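Local coordinates for putative peptidase (Chlamydophila abortus, PDB 3CE2), which probably acts as a zinc-dependent oligopeptidase of the M3B family, cutting small peptides, at residues T27-N32 / S377-S382; T176-A181 / V255-N260; S292-K297 / K594-I599. One frame throughout, in Å; residues are numbered along the deposited sequence.

Interaction 1: residues T27-N32 / S377-S382; sequences TPLYLN and SGCYDS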
ATOM      1  N   THR A  27     -10.515  25.716  -5.200  1.00 55.63           N
ATOM      2  CA  THR A  27     -11.762  26.441  -5.471  1.00 58.37           C
ATOM      3  C   THR A  27     -12.756  25.663  -6.351  1.00 60.57           C
ATOM      4  O   THR A  27     -13.953  25.758  -6.118  1.00 65.15           O
ATOM      5  CB  THR A  27     -11.515  27.857  -6.064  1.00 61.78           C
ATOM      6  OG1 THR A  27     -10.632  27.757  -7.184  1.00 66.22           O
ATOM      7  CG2 THR A  27     -10.877  28.782  -5.033  1.00 59.57           C
ATOM      8  N   PRO A  28     -12.274  24.884  -7.355  1.00 64.01           N
ATOM      9  CA  PRO A  28     -13.219  24.005  -8.088  1.00 57.56           C
ATOM     10  C   PRO A  28     -14.114  23.145  -7.187  1.00 55.99           C
ATOM     11  O   PRO A  28     -15.202  22.754  -7.605  1.00 63.59           O
ATOM     12  CB  PRO A  28     -12.301  23.115  -8.923  1.00 56.07           C
ATOM     13  CG  PRO A  28     -11.086  23.972  -9.178  1.00 62.66           C
ATOM     14  CD  PRO A  28     -10.900  24.776  -7.898  1.00 64.02           C
ATOM     15  N   LEU A  29     -13.683  22.850  -5.967  1.00 53.57           N
ATOM     16  CA  LEU A  29     -14.552  22.146  -5.030  1.00 54.95           C
ATOM     17  C   LEU A  29     -15.558  23.114  -4.425  1.00 56.81           C
ATOM     18  O   LEU A  29     -16.774  22.957  -4.575  1.00 57.25           O
ATOM     19  CB  LEU A  29     -13.741  21.493  -3.925  1.00 52.71           C
ATOM     20  CG  LEU A  29     -13.168  20.132  -4.282  1.00 56.70           C
ATOM     21  CD1 LEU A  29     -11.823  19.987  -3.673  1.00 54.45           C
ATOM     22  CD2 LEU A  29     -14.073  19.041  -3.763  1.00 63.81           C
ATOM     23  N   TYR A  30     -15.029  24.110  -3.724  1.00 56.54           N
ATOM     24  CA  TYR A  30     -15.827  25.177  -3.178  1.00 54.38           C
ATOM     25  C   TYR A  30     -15.125  26.495  -3.367  1.00 60.24           C
ATOM     26  O   TYR A  30     -13.922  26.614  -3.122  1.00 63.59           O
ATOM     27  CB  TYR A  30     -16.089  24.933  -1.711  1.00 56.09           C
ATOM     28  CG  TYR A  30     -16.958  23.726  -1.482  1.00 54.67           C
ATOM     29  CD1 TYR A  30     -18.339  23.808  -1.612  1.00 51.38           C
ATOM     30  CD2 TYR A  30     -16.393  22.503  -1.160  1.00 52.61           C
ATOM     31  CE1 TYR A  30     -19.135  22.698  -1.412  1.00 58.84           C
ATOM     32  CE2 TYR A  30     -17.169  21.390  -0.957  1.00 54.60           C
ATOM     33  CZ  TYR A  30     -18.537  21.482  -1.086  1.00 58.45           C
ATOM     34  OH  TYR A  30     -19.307  20.363  -0.878  1.00 57.74           O
ATOM     35  N   LEU A  31     -15.884  27.488  -3.812  1.00 65.58           N
ATOM     36  CA  LEU A  31     -15.366  28.847  -3.956  1.00 71.63           C
ATOM     37  C   LEU A  31     -14.567  29.300  -2.735  1.00 65.86           C
ATOM     38  O   LEU A  31     -13.471  29.838  -2.869  1.00 64.58           O
ATOM     39  CB  LEU A  31     -16.512  29.834  -4.238  1.00 80.28           C
ATOM     40  CG  LEU A  31     -17.031  29.813  -5.681  1.00 86.27           C
ATOM     41  CD1 LEU A  31     -18.277  30.694  -5.844  1.00 86.85           C
ATOM     42  CD2 LEU A  31     -15.902  30.211  -6.668  1.00 87.74           C
ATOM     43  N   ASN A  32     -15.123  29.060  -1.553  1.00 60.26           N
ATOM     44  CA  ASN A  32     -14.532  29.493  -0.301  1.00 62.52           C
ATOM     45  C   ASN A  32     -15.223  28.765   0.818  1.00 61.45           C
ATOM     46  O   ASN A  32     -16.251  28.111   0.608  1.00 63.81           O
ATOM     47  CB  ASN A  32     -14.773  30.984  -0.100  1.00 66.06           C
ATOM     48  CG  ASN A  32     -16.213  31.376  -0.395  1.00 67.25           C
ATOM     49  OD1 ASN A  32     -17.170  30.837   0.194  1.00 68.24           O
ATOM     50  ND2 ASN A  32     -16.377  32.300  -1.328  1.00 62.37           N
ATOM     51  N   SER A 377      -4.700  12.869  -3.277  1.00 41.34           N
ATOM     52  CA  SER A 377      -6.038  12.756  -2.759  1.00 46.88           C
ATOM     53  C   SER A 377      -6.946  13.436  -3.763  1.00 46.64           C
ATOM     54  O   SER A 377      -6.505  13.815  -4.837  1.00 47.08           O
ATOM     55  CB  SER A 377      -6.129  13.406  -1.361  1.00 49.33           C
ATOM     56  OG  SER A 377      -7.446  13.361  -0.845  1.00 51.42           O
ATOM     57  N   GLY A 378      -8.208  13.604  -3.405  1.00 49.55           N
ATOM     58  CA  GLY A 378      -9.185  14.189  -4.302  1.00 50.77           C
ATOM     59  C   GLY A 378     -10.379  13.288  -4.190  1.00 51.50           C
ATOM     60  O   GLY A 378     -10.372  12.342  -3.408  1.00 57.62           O
ATOM     61  N   CYS A 379     -11.425  13.571  -4.941  1.00 55.35           N
ATOM     62  CA  CYS A 379     -12.550  12.645  -4.962  1.00 58.53           C
ATOM     63  C   CYS A 379     -13.095  12.661  -6.355  1.00 54.07           C
ATOM     64  O   CYS A 379     -12.510  13.295  -7.249  1.00 51.72           O
ATOM     65  CB  CYS A 379     -13.642  13.068  -3.980  1.00 62.62           C
ATOM     66  SG  CYS A 379     -14.196  14.756  -4.299  1.00 63.67           S
ATOM     67  N   TYR A 380     -14.234  11.997  -6.520  1.00 52.90           N
ATOM     68  CA  TYR A 380     -14.830  11.804  -7.830  1.00 53.38           C
ATOM     69  C   TYR A 380     -14.982  13.115  -8.564  1.00 51.47           C
ATOM     70  O   TYR A 380     -14.740  13.189  -9.764  1.00 53.60           O
ATOM     71  CB  TYR A 380     -16.171  11.078  -7.713  1.00 55.51           C
ATOM     72  CG  TYR A 380     -16.692  10.558  -9.024  1.00 58.06           C
ATOM     73  CD1 TYR A 380     -16.166   9.394  -9.591  1.00 56.56           C
ATOM     74  CD2 TYR A 380     -17.706  11.237  -9.709  1.00 59.15           C
ATOM     75  CE1 TYR A 380     -16.641   8.911 -10.804  1.00 61.05           C
ATOM     76  CE2 TYR A 380     -18.190  10.772 -10.923  1.00 59.85           C
ATOM     77  CZ  TYR A 380     -17.660   9.604 -11.467  1.00 62.76           C
ATOM     78  OH  TYR A 380     -18.144   9.137 -12.670  1.00 58.49           O
ATOM     79  N   ASP A 381     -15.315  14.165  -7.826  1.00 59.46           N
ATOM     80  CA  ASP A 381     -15.636  15.450  -8.443  1.00 69.30           C
ATOM     81  C   ASP A 381     -14.468  16.421  -8.691  1.00 69.54           C
ATOM     82  O   ASP A 381     -14.586  17.355  -9.485  1.00 68.42           O
ATOM     83  CB  ASP A 381     -16.788  16.106  -7.677  1.00 72.83           C
ATOM     84  CG  ASP A 381     -18.091  15.319  -7.828  1.00 76.62           C
ATOM     85  OD1 ASP A 381     -18.541  15.154  -8.989  1.00 73.93           O
ATOM     86  OD2 ASP A 381     -18.646  14.844  -6.806  1.00 77.11           O
ATOM     87  N   SER A 382     -13.331  16.170  -8.048  1.00 68.38           N
ATOM     88  CA  SER A 382     -12.167  17.047  -8.162  1.00 64.89           C
ATOM     89  C   SER A 382     -11.118  16.495  -9.116  1.00 64.70           C
ATOM     90  O   SER A 382     -11.161  15.327  -9.490  1.00 67.73           O
ATOM     91  CB  SER A 382     -11.532  17.195  -6.783  1.00 63.08           C
ATOM     92  OG  SER A 382     -11.363  15.925  -6.152  1.00 62.38           O
TER
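The Cys379–Ser382 type I beta turn, part of the link between antiparallel strands 375-377 and 385-387, packs Cys379 and Ser382 against Leu29 in the loop just before helix 33-42. The contact is apolar and small, with about 101 Å² buried in all. Leu29 carries the whole of the first side. Its CB does not point at the turn, but the isobutyl end bends closer to it. Leu29 CG lies 4.2 Å from Ser382 CB, and Leu29 CD1 is equally near that carbon. The second methyl goes to the other end of the turn, where Leu29 CD2 is 4.3 Å from Cys379 SG. The leucine therefore sets its branch point and one methyl on the serine methylene and the other methyl on the sulfur.

The turn is tied within itself. The N-H of Cys379 donates to Ser382 OG at 2.6 Å, and this bond is nearly straight at 170°. Ser382 N donates to Cys379 O at 3.1 Å, the usual bond of such a turn. The hydroxyl reaches the Cys379 amide because OG sits between the backbone N and the carbonyl carbon of Ser382 (chi1 48°). With OG used inside the turn, it is the methylene that meets the leucine. The polar part of the serine is thus engaged by its own segment, while its carbon takes the hydrophobic partner.

At the end of the loop, Asn32 is the N-cap of helix 33-42, with OD1 accepting from Ala35 N. Helix 66-96 serves both segments: Lys85 binds Leu29 O, Arg81 forms a salt bridge with Asp381, Tyr89 touches Leu29 and Val88 touches Cys379. Strand 385-387 adds Tyr385 against Pro28 and Leu29.

Interaction 2: residues T176-A181 / V255-N260; sequences TPLEVA and VFYAKN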
ATOM      1  N   THR A 176     -13.391  -6.813  19.937  1.00 51.55           N
ATOM      2  CA  THR A 176     -12.875  -6.034  21.044  1.00 49.28           C
ATOM      3  C   THR A 176     -11.825  -6.800  21.877  1.00 51.23           C
ATOM      4  O   THR A 176     -10.653  -6.445  21.874  1.00 51.77           O
ATOM      5  CB  THR A 176     -14.038  -5.536  21.893  1.00 52.89           C
ATOM      6  OG1 THR A 176     -14.847  -4.678  21.084  1.00 62.41           O
ATOM      7  CG2 THR A 176     -13.564  -4.760  23.104  1.00 49.39           C
ATOM      8  N   PRO A 177     -12.230  -7.871  22.569  1.00 48.88           N
ATOM      9  CA  PRO A 177     -11.252  -8.640  23.325  1.00 49.02           C
ATOM     10  C   PRO A 177     -10.058  -9.136  22.500  1.00 51.81           C
ATOM     11  O   PRO A 177      -8.950  -9.291  23.048  1.00 52.70           O
ATOM     12  CB  PRO A 177     -12.062  -9.838  23.831  1.00 46.15           C
ATOM     13  CG  PRO A 177     -13.294  -9.848  23.013  1.00 47.90           C
ATOM     14  CD  PRO A 177     -13.580  -8.424  22.721  1.00 50.16           C
ATOM     15  N   LEU A 178     -10.266  -9.391  21.212  1.00 46.42           N
ATOM     16  CA  LEU A 178      -9.195  -9.961  20.401  1.00 45.90           C
ATOM     17  C   LEU A 178      -8.183  -8.921  19.911  1.00 48.10           C
ATOM     18  O   LEU A 178      -7.271  -9.250  19.166  1.00 44.34           O
ATOM     19  CB  LEU A 178      -9.756 -10.752  19.228  1.00 42.18           C
ATOM     20  CG  LEU A 178     -10.368 -12.076  19.668  1.00 46.54           C
ATOM     21  CD1 LEU A 178     -11.178 -12.649  18.531  1.00 46.93           C
ATOM     22  CD2 LEU A 178      -9.291 -13.070  20.149  1.00 44.27           C
ATOM     23  N   GLU A 179      -8.333  -7.672  20.330  1.00 44.61           N
ATOM     24  CA  GLU A 179      -7.345  -6.671  19.993  1.00 50.09           C
ATOM     25  C   GLU A 179      -6.128  -6.833  20.892  1.00 54.42           C
ATOM     26  O   GLU A 179      -5.082  -6.221  20.643  1.00 56.16           O
ATOM     27  CB  GLU A 179      -7.892  -5.275  20.245  1.00 56.39           C
ATOM     28  CG  GLU A 179      -8.840  -4.726  19.210  1.00 68.36           C
ATOM     29  CD  GLU A 179      -9.385  -3.380  19.644  1.00 74.32           C
ATOM     30  OE1 GLU A 179      -9.745  -3.241  20.836  1.00 72.28           O
ATOM     31  OE2 GLU A 179      -9.438  -2.459  18.801  1.00 81.86           O
ATOM     32  N   VAL A 180      -6.268  -7.614  21.964  1.00 48.24           N
ATOM     33  CA  VAL A 180      -5.256  -7.540  23.007  1.00 46.20           C
ATOM     34  C   VAL A 180      -3.901  -7.961  22.486  1.00 39.32           C
ATOM     35  O   VAL A 180      -2.917  -7.327  22.805  1.00 42.97           O
ATOM     36  CB  VAL A 180      -5.594  -8.304  24.306  1.00 42.22           C
ATOM     37  CG1 VAL A 180      -5.577  -9.791  24.089  1.00 39.18           C
ATOM     38  CG2 VAL A 180      -4.569  -7.954  25.349  1.00 44.85           C
ATOM     39  N   ALA A 181      -3.845  -8.998  21.662  1.00 37.92           N
ATOM     40  CA  ALA A 181      -2.546  -9.463  21.219  1.00 41.45           C
ATOM     41  C   ALA A 181      -1.738  -8.318  20.603  1.00 41.53           C
ATOM     42  O   ALA A 181      -0.618  -8.035  21.044  1.00 41.16           O
ATOM     43  CB  ALA A 181      -2.665 -10.652  20.275  1.00 38.68           C
ATOM     44  N   VAL A 255      -7.708 -18.022  13.079  1.00 46.50           N
ATOM     45  CA  VAL A 255      -8.288 -19.368  13.001  1.00 43.65           C
ATOM     46  C   VAL A 255      -9.704 -19.394  13.550  1.00 46.36           C
ATOM     47  O   VAL A 255     -10.572 -20.046  13.003  1.00 52.69           O
ATOM     48  CB  VAL A 255      -7.440 -20.377  13.742  1.00 39.11           C
ATOM     49  CG1 VAL A 255      -8.114 -21.744  13.750  1.00 37.96           C
ATOM     50  CG2 VAL A 255      -6.072 -20.449  13.105  1.00 41.09           C
ATOM     51  N   PHE A 256      -9.934 -18.657  14.623  1.00 47.22           N
ATOM     52  CA  PHE A 256     -11.257 -18.592  15.208  1.00 48.12           C
ATOM     53  C   PHE A 256     -12.242 -18.005  14.214  1.00 51.56           C
ATOM     54  O   PHE A 256     -13.285 -18.594  13.961  1.00 55.11           O
ATOM     55  CB  PHE A 256     -11.215 -17.771  16.492  1.00 41.95           C
ATOM     56  CG  PHE A 256     -12.539 -17.174  16.894  1.00 40.80           C
ATOM     57  CD1 PHE A 256     -13.506 -17.944  17.530  1.00 44.14           C
ATOM     58  CD2 PHE A 256     -12.797 -15.829  16.678  1.00 40.62           C
ATOM     59  CE1 PHE A 256     -14.704 -17.391  17.934  1.00 37.85           C
ATOM     60  CE2 PHE A 256     -13.998 -15.260  17.078  1.00 41.44           C
ATOM     61  CZ  PHE A 256     -14.954 -16.051  17.699  1.00 41.63           C
ATOM     62  N   TYR A 257     -11.907 -16.852  13.648  1.00 49.79           N
ATOM     63  CA  TYR A 257     -12.800 -16.187  12.703  1.00 52.70           C
ATOM     64  C   TYR A 257     -12.990 -17.000  11.415  1.00 53.35           C
ATOM     65  O   TYR A 257     -14.089 -17.088  10.887  1.00 55.26           O
ATOM     66  CB  TYR A 257     -12.257 -14.815  12.337  1.00 55.14           C
ATOM     67  CG  TYR A 257     -12.523 -13.671  13.317  1.00 59.93           C
ATOM     68  CD1 TYR A 257     -13.827 -13.280  13.639  1.00 56.73           C
ATOM     69  CD2 TYR A 257     -11.461 -12.927  13.861  1.00 57.25           C
ATOM     70  CE1 TYR A 257     -14.068 -12.200  14.495  1.00 57.95           C
ATOM     71  CE2 TYR A 257     -11.692 -11.846  14.723  1.00 57.39           C
ATOM     72  CZ  TYR A 257     -12.996 -11.488  15.036  1.00 61.32           C
ATOM     73  OH  TYR A 257     -13.235 -10.413  15.888  1.00 62.35           O
ATOM     74  N   ALA A 258     -11.915 -17.594  10.912  1.00 52.15           N
ATOM     75  CA  ALA A 258     -11.972 -18.342   9.665  1.00 52.76           C
ATOM     76  C   ALA A 258     -12.898 -19.547   9.752  1.00 57.95           C
ATOM     77  O   ALA A 258     -13.744 -19.761   8.887  1.00 61.92           O
ATOM     78  CB  ALA A 258     -10.581 -18.813   9.272  1.00 48.67           C
ATOM     79  N   LYS A 259     -12.718 -20.365  10.776  1.00 58.40           N
ATOM     80  CA  LYS A 259     -13.435 -21.617  10.809  1.00 59.30           C
ATOM     81  C   LYS A 259     -14.907 -21.414  11.178  1.00 58.08           C
ATOM     82  O   LYS A 259     -15.741 -22.240  10.857  1.00 60.83           O
ATOM     83  CB  LYS A 259     -12.726 -22.650  11.692  1.00 62.42           C
ATOM     84  CG  LYS A 259     -13.178 -22.688  13.139  1.00 68.81           C
ATOM     85  CD  LYS A 259     -12.292 -23.622  13.954  1.00 67.78           C
ATOM     86  CE  LYS A 259     -12.500 -23.401  15.452  1.00 66.74           C
ATOM     87  NZ  LYS A 259     -11.329 -23.896  16.213  1.00 65.53           N
ATOM     88  N   ASN A 260     -15.239 -20.295  11.801  1.00 56.05           N
ATOM     89  CA  ASN A 260     -16.636 -20.013  12.085  1.00 57.10           C
ATOM     90  C   ASN A 260     -17.373 -19.243  10.976  1.00 58.04           C
ATOM     91  O   ASN A 260     -18.585 -19.060  11.026  1.00 58.88           O
ATOM     92  CB  ASN A 260     -16.784 -19.303  13.436  1.00 59.78           C
ATOM     93  CG  ASN A 260     -16.339 -20.171  14.608  1.00 63.40           C
ATOM     94  OD1 ASN A 260     -16.256 -21.402  14.507  1.00 64.61           O
ATOM     95  ND2 ASN A 260     -16.033 -19.527  15.726  1.00 66.26           N
TER
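Thr176 O accepts the N-H of Glu179 at 3.0 Å and closes the turn that presents Leu178 to Phe256 and Tyr257. The contact is a turn packed on a helix, at the protein surface. It joins the turn leading from helix 165-174 into helix 180-192 to the last turns of helix 240-260. No hydrogen bond runs between the two segments, which bury about 103 Å² together.

Leu178 is the one residue of its segment to make the contact, and it does so with a single methyl, CD1. Its CG stands beside the backbone N, anti to the carbonyl carbon (chi1 -73°), and its CB points at the helix. Phe256 and Tyr257 are neighbours in sequence and also have their CB atoms directed toward 176-181. Tyr257 approaches the leucine from the opposite direction, with the outer part of its ring. The two aromatic rings also touch each other. Phe256 CD2 lies 4.0 Å above one face of the Tyr257 ring, offset toward its rim. The methyl therefore lies against both members of an aromatic pair, at a slant to each ring.

Lys259 N donates to Val255 O at 3.1 Å in the helix that carries the rings. Leu171 and Ala174 of helix 165-174 touch both aromatic side chains as well, so these side chains also meet that helix in addition to the turn. Ala258 turns instead to Cys266 and Ala269 of helix 266-271.

At the meeting point, Leu178 CD1 is 3.9 Å from Tyr257 CE2, 4.0 Å from Tyr257 OH and 4.0 Å from Phe256 CD2.

Interaction 3: residues S292-K297 / K594-I599; sequences SSLITK and KAFCFI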
ATOM      1  N   SER A 292      15.427 -17.726  -5.892  1.00 37.18           N
ATOM      2  CA  SER A 292      16.355 -17.336  -4.836  1.00 41.60           C
ATOM      3  C   SER A 292      17.709 -16.970  -5.403  1.00 46.78           C
ATOM      4  O   SER A 292      18.380 -16.054  -4.887  1.00 49.56           O
ATOM      5  CB  SER A 292      16.486 -18.413  -3.747  1.00 45.53           C
ATOM      6  OG  SER A 292      16.297 -19.742  -4.231  1.00 64.90           O
ATOM      7  N   SER A 293      18.102 -17.657  -6.479  1.00 45.76           N
ATOM      8  CA  SER A 293      19.401 -17.392  -7.106  1.00 45.30           C
ATOM      9  C   SER A 293      19.556 -15.917  -7.470  1.00 41.90           C
ATOM     10  O   SER A 293      20.667 -15.393  -7.545  1.00 36.25           O
ATOM     11  CB  SER A 293      19.631 -18.285  -8.328  1.00 44.27           C
ATOM     12  OG  SER A 293      18.612 -18.104  -9.306  1.00 49.20           O
ATOM     13  N   LEU A 294      18.438 -15.232  -7.683  1.00 42.16           N
ATOM     14  CA  LEU A 294      18.545 -13.830  -8.031  1.00 43.77           C
ATOM     15  C   LEU A 294      19.043 -13.033  -6.838  1.00 42.88           C
ATOM     16  O   LEU A 294      19.822 -12.105  -6.991  1.00 49.03           O
ATOM     17  CB  LEU A 294      17.227 -13.286  -8.581  1.00 46.00           C
ATOM     18  CG  LEU A 294      17.078 -13.428 -10.100  1.00 47.67           C
ATOM     19  CD1 LEU A 294      16.040 -12.487 -10.608  1.00 49.05           C
ATOM     20  CD2 LEU A 294      18.377 -13.138 -10.819  1.00 51.52           C
ATOM     21  N   ILE A 295      18.614 -13.418  -5.641  1.00 43.25           N
ATOM     22  CA  ILE A 295      19.156 -12.829  -4.428  1.00 42.05           C
ATOM     23  C   ILE A 295      20.651 -13.118  -4.413  1.00 41.83           C
ATOM     24  O   ILE A 295      21.469 -12.197  -4.323  1.00 41.59           O
ATOM     25  CB  ILE A 295      18.459 -13.391  -3.145  1.00 45.30           C
ATOM     26  CG1 ILE A 295      17.020 -12.899  -3.044  1.00 42.12           C
ATOM     27  CG2 ILE A 295      19.179 -12.978  -1.875  1.00 38.05           C
ATOM     28  CD1 ILE A 295      16.206 -13.720  -2.081  1.00 47.79           C
ATOM     29  N   THR A 296      21.013 -14.391  -4.538  1.00 40.61           N
ATOM     30  CA  THR A 296      22.427 -14.760  -4.540  1.00 41.81           C
ATOM     31  C   THR A 296      23.228 -13.879  -5.494  1.00 46.55           C
ATOM     32  O   THR A 296      24.235 -13.310  -5.098  1.00 48.79           O
ATOM     33  CB  THR A 296      22.617 -16.202  -4.946  1.00 45.62           C
ATOM     34  OG1 THR A 296      21.640 -17.018  -4.287  1.00 46.45           O
ATOM     35  CG2 THR A 296      23.971 -16.652  -4.569  1.00 38.80           C
ATOM     36  N   LYS A 297      22.778 -13.733  -6.739  1.00 47.54           N
ATOM     37  CA  LYS A 297      23.525 -12.905  -7.702  1.00 54.37           C
ATOM     38  C   LYS A 297      23.755 -11.501  -7.190  1.00 51.19           C
ATOM     39  O   LYS A 297      24.897 -11.049  -7.116  1.00 54.32           O
ATOM     40  CB  LYS A 297      22.817 -12.813  -9.058  1.00 61.55           C
ATOM     41  CG  LYS A 297      23.352 -13.744 -10.120  1.00 68.34           C
ATOM     42  CD  LYS A 297      22.405 -13.805 -11.324  1.00 77.97           C
ATOM     43  CE  LYS A 297      22.921 -14.766 -12.409  1.00 82.80           C
ATOM     44  NZ  LYS A 297      21.818 -15.277 -13.269  1.00 82.80           N
ATOM     45  N   LYS A 594       8.151 -11.767 -16.602  1.00 40.91           N
ATOM     46  CA  LYS A 594       8.465 -10.446 -17.150  1.00 39.52           C
ATOM     47  C   LYS A 594       9.133  -9.571 -16.078  1.00 44.16           C
ATOM     48  O   LYS A 594      10.049  -8.789 -16.361  1.00 48.80           O
ATOM     49  CB  LYS A 594       7.199  -9.775 -17.691  1.00 46.08           C
ATOM     50  CG  LYS A 594       6.839 -10.133 -19.126  1.00 50.71           C
ATOM     51  CD  LYS A 594       7.987  -9.739 -20.042  1.00 61.18           C
ATOM     52  CE  LYS A 594       7.598  -9.697 -21.504  1.00 62.27           C
ATOM     53  NZ  LYS A 594       8.821  -9.414 -22.318  1.00 62.71           N
ATOM     54  N   ALA A 595       8.681  -9.711 -14.839  1.00 42.50           N
ATOM     55  CA  ALA A 595       9.291  -8.985 -13.742  1.00 42.82           C
ATOM     56  C   ALA A 595      10.734  -9.423 -13.591  1.00 41.95           C
ATOM     57  O   ALA A 595      11.649  -8.600 -13.578  1.00 43.25           O
ATOM     58  CB  ALA A 595       8.521  -9.243 -12.453  1.00 43.57           C
ATOM     59  N   PHE A 596      10.938 -10.729 -13.483  1.00 40.57           N
ATOM     60  CA  PHE A 596      12.282 -11.272 -13.327  1.00 43.38           C
ATOM     61  C   PHE A 596      13.229 -10.859 -14.457  1.00 42.86           C
ATOM     62  O   PHE A 596      14.416 -10.587 -14.230  1.00 44.06           O
ATOM     63  CB  PHE A 596      12.224 -12.786 -13.200  1.00 45.46           C
ATOM     64  CG  PHE A 596      11.700 -13.258 -11.881  1.00 44.42           C
ATOM     65  CD1 PHE A 596      11.864 -12.499 -10.747  1.00 46.73           C
ATOM     66  CD2 PHE A 596      11.095 -14.490 -11.763  1.00 49.73           C
ATOM     67  CE1 PHE A 596      11.405 -12.938  -9.524  1.00 45.55           C
ATOM     68  CE2 PHE A 596      10.632 -14.938 -10.541  1.00 50.41           C
ATOM     69  CZ  PHE A 596      10.790 -14.145  -9.416  1.00 48.40           C
ATOM     70  N   CYS A 597      12.698 -10.786 -15.668  1.00 39.15           N
ATOM     71  CA  CYS A 597      13.485 -10.289 -16.795  1.00 47.18           C
ATOM     72  C   CYS A 597      14.051  -8.912 -16.538  1.00 45.11           C
ATOM     73  O   CYS A 597      15.237  -8.658 -16.729  1.00 47.46           O
ATOM     74  CB  CYS A 597      12.641 -10.261 -18.066  1.00 45.79           C
ATOM     75  SG  CYS A 597      12.379 -11.914 -18.733  1.00 55.15           S
ATOM     76  N   PHE A 598      13.180  -8.014 -16.120  1.00 44.78           N
ATOM     77  CA  PHE A 598      13.577  -6.668 -15.790  1.00 44.92           C
ATOM     78  C   PHE A 598      14.691  -6.668 -14.743  1.00 43.86           C
ATOM     79  O   PHE A 598      15.670  -5.935 -14.858  1.00 44.52           O
ATOM     80  CB  PHE A 598      12.361  -5.916 -15.253  1.00 45.04           C
ATOM     81  CG  PHE A 598      12.622  -4.476 -14.966  1.00 44.69           C
ATOM     82  CD1 PHE A 598      12.241  -3.496 -15.882  1.00 45.25           C
ATOM     83  CD2 PHE A 598      13.239  -4.095 -13.786  1.00 42.42           C
ATOM     84  CE1 PHE A 598      12.476  -2.162 -15.620  1.00 45.69           C
ATOM     85  CE2 PHE A 598      13.485  -2.754 -13.518  1.00 46.34           C
ATOM     86  CZ  PHE A 598      13.109  -1.785 -14.436  1.00 45.45           C
ATOM     87  N   ILE A 599      14.540  -7.495 -13.719  1.00 38.42           N
ATOM     88  CA  ILE A 599      15.495  -7.499 -12.634  1.00 39.66           C
ATOM     89  C   ILE A 599      16.832  -8.037 -13.133  1.00 46.02           C
ATOM     90  O   ILE A 599      17.883  -7.440 -12.882  1.00 49.77           O
ATOM     91  CB  ILE A 599      14.946  -8.309 -11.461  1.00 40.79           C
ATOM     92  CG1 ILE A 599      13.698  -7.614 -10.919  1.00 36.89           C
ATOM     93  CG2 ILE A 599      15.957  -8.454 -10.368  1.00 38.54           C
ATOM     94  CD1 ILE A 599      12.793  -8.529 -10.188  1.00 34.39           C
TER
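Ile599 holds CG2 anti to its backbone N and CG1 beside that nitrogen (chi1 -64°), which directs the CG2 methyl at Leu294. Phe596, one helical turn earlier, keeps its ring beside its own backbone N (chi1 -73°) and brings the CD1 corner to the same leucine. Both partners meet one methyl. Leu294 CD1 is 4.0 Å from Ile599 CG2 and 4.2 Å from Phe596 CD1.

This is helix-helix packing, between the start of helix 292-306 and the C-terminal helix 590-607. The closest CA atoms across it are those of Leu294 and Ile599, 8.4 Å apart. Leu294 CD1 comes to the phenyl ring at a slant. All three side chains are buried, and no hydrogen bond crosses between the two segments.

Further along helix 590-607, Glu600 and Ile603 also touch Leu294. The long helix 451-487 runs against both helices: its Phe470 meets Ile295 and Phe596, and its Ile465 meets Ile599. On another side of helix 590-607, Phe598 packs on Leu549 of helix 536-553.

How the interactions relate
From the N terminus, residues 27-32 open interaction 1, which closes only at residues 377-382. Interaction 2 lies inside that loop: it opens at 176-181 and closes at 255-260. Residues 292-297 then open interaction 3 before interaction 1 has closed. These two cross, since interaction 3 ends at 594-599, while interactions 2 and 3 follow in series. The loop closed by interaction 3 holds the zinc ligands His402, His406 and Glu430. Interaction 1 joins the N-terminal region to a strand connection, interaction 2 seats the turn between helices 165-174 and 180-192 on helix 240-260, and interaction 3 joins two helices. Their centres lie 38 to 44 Å apart, with interactions 1 and 3 on opposite sides of the chain's centre.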